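Local atomic coordinates of fructokinase (Vibrio cholerae serotype O1, PDB entry 5EYN), a protein that catalyses the phosphorylation of fructose using ATP as the phosphate donor, as a kinase of the PfkB carbohydrate kinase family. Residues Phe171-Arg176 with Gln208-Thr213. Sequence-based numbering, arbitrary orientation.
Sequences FDPNLR and QFLTGT. With CA (calcium ion), chain C; FRU (beta-D-fructofuranose), chain B; BEF (beryllium trifluoride ion), chain D.
Leu175 and Leu210 meet tip to tip, and with Pro173 and Phe209 they make an apolar junction between the loop after strand 168-172 and the end of helix 204-211. Leu175 CD1 does most of the touching: it lies 3.7 Å from Phe209 CD2, approaching that ring obliquely, and 4.0 Å from Leu210 CG. Its place follows from CG standing opposite the carbonyl carbon (chi1 -58°), with CD1 continuing the extended chain. Leu210 CD1 meets Pro173 CG at 3.9 Å, while its neighbours Val190 and Phe202 extend the same apolar layer. Beyond Leu210 the helix closes in a Schellman motif, Gly212 taking positive phi as the C-prime residue, with Thr213 N bonded to Gln208 O and, weakly, Gly212 N to Phe209 O.

The polar side chains of 171-176 serve the bound ligands instead. Arg176 can be followed outward. Beyond CB and CG, where the chain bends at chi2 (-72°), CD comes no nearer the sugar than 3.8 Å, to fructose O2. NE then donates to that same O2, 3.0 Å away and nearly straight at 172°. NH1 binds the carbonyl O of its neighbour Leu175 and a calcium-bound water; the Leu175 O bond lies close to the guanidinium plane, although the donor stands above the carbonyl plane. NH2 reaches both fructose O5 and F3 of the beryllium trifluoride, the latter at 3.1 Å. Weak bonds from NH1 and NH2 also go to Asn174 OD1, which coordinates calcium at 2.3 Å. Asp172 OD1 and OD2 each accept a hydrogen bond from a further calcium-bound water, a second-shell role. Fructose, phosphate mimic and metal thus converge on one turn, the arrangement of a PfkB-family phosphoryl-transfer site at the end of a central strand, while Pro173 and Leu175, flanking Asn174 in sequence, pack on Leu210 and Phe209 of helix 204-211.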
loop_
_atom_site.group_PDB
_atom_site.type_symbol
_atom_site.label_atom_id
_atom_site.label_comp_id
_atom_site.label_asym_id
_atom_site.label_seq_id
_atom_site.Cartn_x
_atom_site.Cartn_y
_atom_site.Cartn_z
ATOM N N PHE A 171 11.353 25.411 -0.379
ATOM C CA PHE A 171 10.950 24.410 0.591
ATOM C C PHE A 171 9.494 24.619 0.972
ATOM O O PHE A 171 9.075 25.741 1.269
ATOM C CB PHE A 171 11.864 24.512 1.825
ATOM C CG PHE A 171 11.595 23.484 2.897
ATOM C CD1 PHE A 171 11.591 22.139 2.604
ATOM C CD2 PHE A 171 11.368 23.871 4.206
ATOM C CE1 PHE A 171 11.343 21.204 3.576
ATOM C CE2 PHE A 171 11.146 22.938 5.184
ATOM C CZ PHE A 171 11.114 21.606 4.863
ATOM N N ASP A 172 8.724 23.539 0.916
ATOM C CA ASP A 172 7.335 23.527 1.365
ATOM C C ASP A 172 7.258 22.396 2.374
ATOM O O ASP A 172 7.290 21.237 1.994
ATOM C CB ASP A 172 6.401 23.258 0.179
ATOM C CG ASP A 172 4.955 23.088 0.566
ATOM O OD1 ASP A 172 4.631 23.095 1.762
ATOM O OD2 ASP A 172 4.150 22.913 -0.367
ATOM N N PRO A 173 7.223 22.733 3.668
ATOM C CA PRO A 173 7.225 21.650 4.656
ATOM C C PRO A 173 6.220 20.537 4.316
ATOM O O PRO A 173 6.593 19.371 4.339
ATOM C CB PRO A 173 6.928 22.387 5.959
ATOM C CG PRO A 173 7.635 23.718 5.767
ATOM C CD PRO A 173 7.430 24.054 4.294
ATOM N N ASN A 174 4.983 20.867 3.990
ATOM C CA ASN A 174 4.053 19.846 3.539
ATOM C C ASN A 174 4.051 18.683 4.530
ATOM O O ASN A 174 4.336 17.529 4.201
ATOM C CB ASN A 174 4.436 19.359 2.139
ATOM C CG ASN A 174 3.302 19.407 1.180
ATOM O OD1 ASN A 174 2.132 19.486 1.574
ATOM N ND2 ASN A 174 3.637 19.419 -0.097
ATOM N N LEU A 175 3.722 19.010 5.762
ATOM C CA LEU A 175 3.927 18.085 6.854
ATOM C C LEU A 175 3.047 16.867 6.795
ATOM O O LEU A 175 1.839 16.972 6.602
ATOM C CB LEU A 175 3.706 18.783 8.186
ATOM C CG LEU A 175 4.587 19.997 8.441
ATOM C CD1 LEU A 175 4.236 20.606 9.801
ATOM C CD2 LEU A 175 6.075 19.649 8.342
ATOM N N ARG A 176 3.668 15.708 6.975
ATOM C CA ARG A 176 2.988 14.430 7.068
ATOM C C ARG A 176 3.674 13.650 8.190
ATOM O O ARG A 176 4.587 12.848 7.956
ATOM C CB ARG A 176 3.078 13.671 5.739
ATOM C CG ARG A 176 2.618 14.464 4.506
ATOM C CD ARG A 176 1.112 14.663 4.436
ATOM N NE ARG A 176 0.799 15.255 3.148
ATOM C CZ ARG A 176 0.768 16.554 2.895
ATOM N NH1 ARG A 176 0.936 17.452 3.844
ATOM N NH2 ARG A 176 0.528 16.966 1.662
ATOM N N GLN A 208 2.007 27.897 12.018
ATOM C CA GLN A 208 1.723 27.960 13.447
ATOM C C GLN A 208 2.252 26.739 14.189
ATOM O O GLN A 208 2.807 26.863 15.271
ATOM C CB GLN A 208 0.224 28.152 13.697
ATOM C CG GLN A 208 -0.234 29.526 13.256
ATOM C CD GLN A 208 -1.687 29.822 13.556
ATOM O OE1 GLN A 208 -2.321 29.175 14.396
ATOM N NE2 GLN A 208 -2.222 30.822 12.870
ATOM N N PHE A 209 2.092 25.565 13.596
ATOM C CA PHE A 209 2.572 24.332 14.212
ATOM C C PHE A 209 4.086 24.373 14.377
ATOM O O PHE A 209 4.613 24.059 15.430
ATOM C CB PHE A 209 2.176 23.127 13.361
ATOM C CG PHE A 209 2.662 21.822 13.905
ATOM C CD1 PHE A 209 1.947 21.159 14.891
ATOM C CD2 PHE A 209 3.833 21.254 13.440
ATOM C CE1 PHE A 209 2.388 19.963 15.395
ATOM C CE2 PHE A 209 4.276 20.042 13.944
ATOM C CZ PHE A 209 3.556 19.404 14.921
ATOM N N LEU A 210 4.787 24.773 13.329
ATOM C CA LEU A 210 6.244 24.712 13.346
ATOM C C LEU A 210 6.870 25.753 14.251
ATOM O O LEU A 210 7.993 25.576 14.701
ATOM C CB LEU A 210 6.789 24.872 11.932
ATOM C CG LEU A 210 6.572 23.655 11.042
ATOM C CD1 LEU A 210 6.827 24.009 9.586
ATOM C CD2 LEU A 210 7.450 22.475 11.467
ATOM N N THR A 211 6.147 26.835 14.507
ATOM C CA THR A 211 6.631 27.902 15.371
ATOM C C THR A 211 5.978 27.894 16.754
ATOM O O THR A 211 6.371 28.666 17.621
ATOM C CB THR A 211 6.395 29.279 14.731
ATOM O OG1 THR A 211 4.997 29.454 14.470
ATOM C CG2 THR A 211 7.206 29.410 13.450
ATOM N N GLY A 212 4.984 27.035 16.966
ATOM C CA GLY A 212 4.311 26.964 18.253
ATOM C C GLY A 212 3.518 28.217 18.581
ATOM O O GLY A 212 3.406 28.615 19.744
ATOM N N THR A 213 2.943 28.833 17.556
ATOM C CA THR A 213 2.218 30.080 17.724
ATOM C C THR A 213 0.742 29.909 17.384
ATOM O O THR A 213 0.322 28.863 16.890
ATOM C CB THR A 213 2.812 31.188 16.839
ATOM O OG1 THR A 213 2.765 30.787 15.473
ATOM C CG2 THR A 213 4.254 31.472 17.212
HETATM CA CA CA C . 0.539 21.159 1.388
HETATM C C1 FRU B . 2.635 13.203 0.104
HETATM C C2 FRU B . 1.215 13.604 -0.272
HETATM C C3 FRU B . 0.581 12.877 -1.441
HETATM C C4 FRU B . -0.219 13.918 -2.152
HETATM C C5 FRU B . 0.540 15.156 -1.826
HETATM C C6 FRU B . -0.313 16.396 -1.717
HETATM O O1 FRU B . 3.542 13.552 -0.895
HETATM O O2 FRU B . 0.435 13.402 0.866
HETATM O O3 FRU B . -0.139 11.792 -0.937
HETATM O O4 FRU B . -0.273 13.744 -3.527
HETATM O O5 FRU B . 1.242 14.955 -0.612
HETATM O O6 FRU B . 0.457 17.526 -1.388
HETATM BE BE BEF D . -1.622 20.073 -0.533
HETATM F F1 BEF D . -2.908 19.223 -0.550
HETATM F F2 BEF D . -0.801 19.985 -1.855
HETATM F F3 BEF D . -0.625 19.542 0.477
HETATM O O HOH W 1 2.034 22.902 2.423
HETATM O O HOH W 2 1.608 21.930 -0.580
HETATM O O HOH W 3 0.225 20.409 3.678
HETATM O O HOH W 4 -1.383 22.630 1.218
#